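Local coordinates for putative lipoprotein YerB (Bacillus subtilis, PDB 2PSB) that is of unknown function but is a putative membrane lipoprotein that interacts with the helicase PcrA, an interaction not essential for viability, at residues A[55-60]-A[195-200]; A[264-269]-A[284-289]. All blocks are in the same frame, centred on the assembly; numbering follows the deposited sequence.

Contact 1 (A[55-60]-A[195-200]); sequences VIEALA and NLVEYN
Glu57 reaches out from strand 54-59, while Val197 and Tyr199 come from strand 196-202 on the other side to meet it, across a gap between two strands that belong to different sheets. The backbones stay far apart: the closest CA atoms, those of Glu57 and Val197, are 10.3 Å from each other. From CB, which already points at the partner strand, CG continues anti to the backbone N (chi1 177°), and the chain stays extended, so that the carboxylate is delivered at full length. CB and CG serve as the stem. Glu57 CD comes within 4.2 Å of Val197 CG2, and both oxygens beyond it also lie against this methyl. Glu57 OE1 is 3.7 Å from Val197 CG2; this oxygen is also hydrogen-bonded to Thr65 OG1. Glu57 OE2 stands 3.9 Å from Tyr199 OH, with carboxylate and phenol ring turned 75° against each other. That separation is not a hydrogen bond. Glu57 OE2 instead forms a salt bridge with Arg210, whose NE is also hydrogen-bonded to Tyr199 OH, and Asn296 ND2 bonds the same hydroxyl. Carboxylate and phenol are thus linked through the shared arginine. A buried acid beside a valine methyl is probably kept ionised by this arginine, consistent with a polar network compensating charge between the two sheets.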
loop_
_atom_site.group_PDB
_atom_site.type_symbol
_atom_site.label_atom_id
_atom_site.label_comp_id
_atom_site.label_asym_id
_atom_site.label_seq_id
_atom_site.Cartn_x
_atom_site.Cartn_y
_atom_site.Cartn_z
ATOM N N VAL A 55 2.901 0.893 1.959
ATOM C CA VAL A 55 2.075 -0.159 1.409
ATOM C C VAL A 55 0.742 -0.097 2.144
ATOM O O VAL A 55 0.709 -0.046 3.376
ATOM C CB VAL A 55 2.708 -1.547 1.603
ATOM C CG1 VAL A 55 1.694 -2.628 1.179
ATOM C CG2 VAL A 55 3.998 -1.663 0.761
ATOM N N ILE A 56 -0.353 -0.082 1.388
ATOM C CA ILE A 56 -1.678 -0.022 1.990
ATOM C C ILE A 56 -2.498 -1.256 1.640
ATOM O O ILE A 56 -2.658 -1.607 0.477
ATOM C CB ILE A 56 -2.435 1.256 1.559
ATOM C CG1 ILE A 56 -1.586 2.487 1.905
ATOM C CG2 ILE A 56 -3.782 1.359 2.302
ATOM C CD1 ILE A 56 -1.107 3.276 0.721
ATOM N N GLU A 57 -2.999 -1.925 2.670
ATOM C CA GLU A 57 -3.801 -3.121 2.493
ATOM C C GLU A 57 -5.247 -2.803 2.829
ATOM O O GLU A 57 -5.527 -2.112 3.806
ATOM C CB GLU A 57 -3.267 -4.246 3.399
ATOM C CG GLU A 57 -4.068 -5.549 3.371
ATOM C CD GLU A 57 -3.438 -6.640 4.236
ATOM O OE1 GLU A 57 -3.806 -7.817 4.047
ATOM O OE2 GLU A 57 -2.583 -6.326 5.103
ATOM N N ALA A 58 -6.160 -3.301 2.008
ATOM C CA ALA A 58 -7.583 -3.073 2.229
ATOM C C ALA A 58 -8.375 -4.158 1.525
ATOM O O ALA A 58 -7.866 -4.818 0.606
ATOM C CB ALA A 58 -8.008 -1.680 1.708
ATOM N N LEU A 59 -9.615 -4.359 1.969
ATOM C CA LEU A 59 -10.472 -5.376 1.368
ATOM C C LEU A 59 -10.784 -4.980 -0.053
ATOM O O LEU A 59 -11.041 -3.817 -0.335
ATOM C CB LEU A 59 -11.790 -5.532 2.145
ATOM C CG LEU A 59 -11.732 -6.276 3.488
ATOM C CD1 LEU A 59 -13.061 -6.169 4.199
ATOM C CD2 LEU A 59 -11.375 -7.726 3.248
ATOM N N ALA A 60 -10.752 -5.957 -0.947
ATOM C CA ALA A 60 -11.052 -5.728 -2.352
ATOM C C ALA A 60 -12.104 -6.743 -2.809
ATOM O O ALA A 60 -13.306 -6.471 -2.769
ATOM C CB ALA A 60 -9.781 -5.862 -3.185
ATOM N N ASN A 195 -8.272 -14.890 6.939
ATOM C CA ASN A 195 -7.272 -13.983 6.384
ATOM C C ASN A 195 -6.660 -13.280 7.595
ATOM O O ASN A 195 -7.162 -12.256 8.054
ATOM C CB ASN A 195 -7.942 -12.972 5.443
ATOM C CG ASN A 195 -6.940 -12.167 4.621
ATOM O OD1 ASN A 195 -7.329 -11.364 3.773
ATOM N ND2 ASN A 195 -5.649 -12.381 4.867
ATOM N N LEU A 196 -5.579 -13.858 8.108
ATOM C CA LEU A 196 -4.893 -13.342 9.291
ATOM C C LEU A 196 -3.539 -12.715 8.981
ATOM O O LEU A 196 -2.685 -13.340 8.355
ATOM C CB LEU A 196 -4.701 -14.475 10.310
ATOM C CG LEU A 196 -3.909 -14.188 11.590
ATOM C CD1 LEU A 196 -4.688 -13.223 12.486
ATOM C CD2 LEU A 196 -3.639 -15.500 12.323
ATOM N N VAL A 197 -3.362 -11.474 9.429
ATOM C CA VAL A 197 -2.124 -10.727 9.241
ATOM C C VAL A 197 -1.527 -10.443 10.621
ATOM O O VAL A 197 -2.245 -10.083 11.549
ATOM C CB VAL A 197 -2.391 -9.381 8.500
ATOM C CG1 VAL A 197 -1.098 -8.597 8.357
ATOM C CG2 VAL A 197 -2.979 -9.656 7.121
ATOM N N GLU A 198 -0.217 -10.605 10.758
ATOM C CA GLU A 198 0.428 -10.374 12.044
ATOM C C GLU A 198 1.693 -9.554 11.856
ATOM O O GLU A 198 2.408 -9.713 10.867
ATOM C CB GLU A 198 0.786 -11.714 12.710
ATOM C CG GLU A 198 -0.177 -12.853 12.384
ATOM C CD GLU A 198 0.203 -14.166 13.058
ATOM O OE1 GLU A 198 -0.216 -15.243 12.574
ATOM O OE2 GLU A 198 0.915 -14.122 14.081
ATOM N N TYR A 199 1.959 -8.665 12.804
ATOM C CA TYR A 199 3.156 -7.841 12.748
ATOM C C TYR A 199 3.909 -8.065 14.052
ATOM O O TYR A 199 3.375 -7.857 15.143
ATOM C CB TYR A 199 2.800 -6.354 12.560
ATOM C CG TYR A 199 2.105 -6.048 11.238
ATOM C CD1 TYR A 199 0.714 -6.044 11.141
ATOM C CD2 TYR A 199 2.843 -5.805 10.077
ATOM C CE1 TYR A 199 0.075 -5.801 9.923
ATOM C CE2 TYR A 199 2.205 -5.565 8.850
ATOM C CZ TYR A 199 0.830 -5.568 8.787
ATOM O OH TYR A 199 0.197 -5.353 7.589
ATOM N N ASN A 200 5.154 -8.504 13.930
ATOM C CA ASN A 200 5.963 -8.785 15.099
ATOM C C ASN A 200 7.175 -7.877 15.145
ATOM O O ASN A 200 7.979 -7.851 14.218
ATOM C CB ASN A 200 6.379 -10.254 15.072
ATOM C CG ASN A 200 5.198 -11.180 14.826
ATOM O OD1 ASN A 200 5.213 -11.994 13.899
ATOM N ND2 ASN A 200 4.161 -11.057 15.654
#

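Contact 2 (A[264-269]-A[284-289]); sequences NVIETD and KWLPFV
Leu286 meets strand 264-273 through a single methyl, CD1, which is approached by both Ile266 and Thr268. The apolar part of the contact is the pairing of Ile266 CG2 with Leu286 CD1 at 4.0 Å. The two side chains run alongside each other with opposite headings, and the branch methyl of the isoleucine, not its longer CG1 arm, does the touching. With CG anti to its carbonyl carbon (chi1 -76°), Leu286 stretches across to the strand although the backbones keep their distance: the nearest CA atoms, of Thr268 and Leu286, are 8.6 Å apart.

The second kind of contact sets a polar side chain against the same methyl. Thr268 and Leu286 point at each other tip to tip, with Leu286 CD1 3.3 Å from Thr268 OG1 and 3.7 Å from Thr268 CB. This is close van der Waals contact with a hydroxyl oxygen. No hydrogen bond joins the two segments. Thr268 OG1 has two carbonyl oxygens within reach, Asp269 O at 2.9 Å on its own strand and, more weakly, Val280 O on strand 276-281.

Between the two segments along the chain runs strand 276-281, antiparallel both to 264-273 and to the short strand 284-285. Asp269 bonds through its backbone to Val280, and Leu286 to Pro279, while the side chains of Thr268 and Leu286 both rest on Lys281. In this meander of consecutive antiparallel strands Leu286, just after the weakly bonded strand 284-285, reaches strand 264-273 across the end of strand 276-281.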
loop_
_atom_site.group_PDB
_atom_site.type_symbol
_atom_site.label_atom_id
_atom_site.label_comp_id
_atom_site.label_asym_id
_atom_site.label_seq_id
_atom_site.Cartn_x
_atom_site.Cartn_y
_atom_site.Cartn_z
ATOM N N ASN A 264 5.886 0.153 20.525
ATOM C CA ASN A 264 4.824 0.914 21.174
ATOM C C ASN A 264 3.516 0.823 20.411
ATOM O O ASN A 264 3.487 0.468 19.240
ATOM C CB ASN A 264 5.206 2.395 21.301
ATOM C CG ASN A 264 6.192 2.651 22.416
ATOM O OD1 ASN A 264 7.263 2.050 22.465
ATOM N ND2 ASN A 264 5.836 3.555 23.321
ATOM N N VAL A 265 2.433 1.153 21.103
ATOM C CA VAL A 265 1.098 1.163 20.531
ATOM C C VAL A 265 0.516 2.510 20.946
ATOM O O VAL A 265 0.812 3.014 22.030
ATOM C CB VAL A 265 0.223 0.015 21.092
ATOM C CG1 VAL A 265 0.190 0.068 22.596
ATOM C CG2 VAL A 265 -1.190 0.116 20.535
ATOM N N ILE A 266 -0.289 3.104 20.072
ATOM C CA ILE A 266 -0.888 4.401 20.352
ATOM C C ILE A 266 -2.303 4.405 19.828
ATOM O O ILE A 266 -2.533 4.113 18.655
ATOM C CB ILE A 266 -0.129 5.541 19.644
ATOM C CG1 ILE A 266 1.336 5.543 20.068
ATOM C CG2 ILE A 266 -0.781 6.876 19.962
ATOM C CD1 ILE A 266 2.191 6.531 19.299
ATOM N N GLU A 267 -3.257 4.718 20.696
ATOM C CA GLU A 267 -4.642 4.779 20.259
ATOM C C GLU A 267 -4.782 6.116 19.563
ATOM O O GLU A 267 -4.308 7.132 20.062
ATOM C CB GLU A 267 -5.600 4.696 21.446
ATOM C CG GLU A 267 -6.221 3.325 21.640
ATOM C CD GLU A 267 -7.389 3.352 22.613
ATOM O OE1 GLU A 267 -7.148 3.396 23.843
ATOM O OE2 GLU A 267 -8.548 3.346 22.140
ATOM N N THR A 268 -5.425 6.135 18.407
ATOM C CA THR A 268 -5.543 7.400 17.706
ATOM C C THR A 268 -6.766 7.513 16.826
ATOM O O THR A 268 -7.591 6.605 16.749
ATOM C CB THR A 268 -4.295 7.649 16.830
ATOM O OG1 THR A 268 -4.331 8.988 16.321
ATOM C CG2 THR A 268 -4.261 6.684 15.660
ATOM N N ASP A 269 -6.874 8.671 16.190
ATOM C CA ASP A 269 -7.937 8.962 15.248
ATOM C C ASP A 269 -7.183 9.208 13.958
ATOM O O ASP A 269 -5.971 8.999 13.888
ATOM C CB ASP A 269 -8.699 10.228 15.649
ATOM C CG ASP A 269 -9.555 10.026 16.886
ATOM O OD1 ASP A 269 -10.518 9.235 16.816
ATOM O OD2 ASP A 269 -9.256 10.652 17.921
ATOM N N LYS A 284 -3.362 17.090 17.362
ATOM C CA LYS A 284 -2.116 17.181 16.614
ATOM C C LYS A 284 -1.808 15.928 15.818
ATOM O O LYS A 284 -2.263 14.834 16.144
ATOM C CB LYS A 284 -0.943 17.499 17.542
ATOM C CG LYS A 284 -0.873 16.639 18.785
ATOM C CD LYS A 284 0.319 17.020 19.650
ATOM C CE LYS A 284 0.325 18.506 19.994
ATOM N NZ LYS A 284 1.481 18.856 20.873
ATOM N N TRP A 285 -1.045 16.114 14.748
ATOM C CA TRP A 285 -0.625 15.019 13.883
ATOM C C TRP A 285 0.403 14.192 14.639
ATOM O O TRP A 285 1.289 14.743 15.301
ATOM C CB TRP A 285 0.081 15.548 12.634
ATOM C CG TRP A 285 -0.737 16.344 11.676
ATOM C CD1 TRP A 285 -1.829 17.126 11.956
ATOM C CD2 TRP A 285 -0.481 16.496 10.278
ATOM N NE1 TRP A 285 -2.258 17.757 10.812
ATOM C CE2 TRP A 285 -1.450 17.389 9.767
ATOM C CE3 TRP A 285 0.480 15.964 9.404
ATOM C CZ2 TRP A 285 -1.490 17.765 8.414
ATOM C CZ3 TRP A 285 0.444 16.335 8.056
ATOM C CH2 TRP A 285 -0.540 17.230 7.576
ATOM N N LEU A 286 0.283 12.874 14.545
ATOM C CA LEU A 286 1.254 11.987 15.158
ATOM C C LEU A 286 2.290 11.749 14.057
ATOM O O LEU A 286 1.928 11.489 12.916
ATOM C CB LEU A 286 0.591 10.670 15.552
ATOM C CG LEU A 286 -0.272 10.768 16.809
ATOM C CD1 LEU A 286 -1.136 9.527 16.947
ATOM C CD2 LEU A 286 0.633 10.949 18.022
ATOM N N PRO A 287 3.589 11.873 14.375
ATOM C CA PRO A 287 4.595 11.643 13.331
ATOM C C PRO A 287 4.921 10.152 13.145
ATOM O O PRO A 287 4.548 9.319 13.970
ATOM C CB PRO A 287 5.794 12.431 13.845
ATOM C CG PRO A 287 5.706 12.208 15.311
ATOM C CD PRO A 287 4.218 12.405 15.598
ATOM N N PHE A 288 5.612 9.831 12.053
ATOM C CA PHE A 288 6.030 8.455 11.772
ATOM C C PHE A 288 7.525 8.362 12.035
ATOM O O PHE A 288 8.242 9.370 11.978
ATOM C CB PHE A 288 5.824 8.059 10.300
ATOM C CG PHE A 288 4.392 7.874 9.889
ATOM C CD1 PHE A 288 3.471 7.250 10.729
ATOM C CD2 PHE A 288 3.971 8.288 8.629
ATOM C CE1 PHE A 288 2.143 7.043 10.310
ATOM C CE2 PHE A 288 2.651 8.084 8.202
ATOM C CZ PHE A 288 1.738 7.462 9.041
ATOM N N VAL A 289 7.982 7.143 12.313
ATOM C CA VAL A 289 9.395 6.851 12.536
ATOM C C VAL A 289 10.019 6.733 11.144
ATOM O O VAL A 289 9.456 6.087 10.269
ATOM C CB VAL A 289 9.580 5.476 13.245
ATOM C CG1 VAL A 289 11.024 5.007 13.108
ATOM C CG2 VAL A 289 9.178 5.573 14.718
#

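Overall arrangement
Both segments of contact 1 precede those of contact 2 in the sequence. Their centres are 19 Å apart and their nearest atoms about 9 Å, without touching. Strand pairing relates them: 54-59 pairs in parallel with 293-298, that strand with 230-240, 230-240 with 255-261, and 255-261 with 264-273. Contact 1, buried about 10 Å from the chain centre, joins the N-terminal and C-terminal DUF3048 family regions by linking this array to the six-stranded antiparallel sheet containing 196-202. Contact 2, about 18 Å from that centre, stays within the C-terminal family region and packs successive strands locally. Contact 1 therefore connects regions distant in sequence, its segments 135 residues apart against 15 for contact 2.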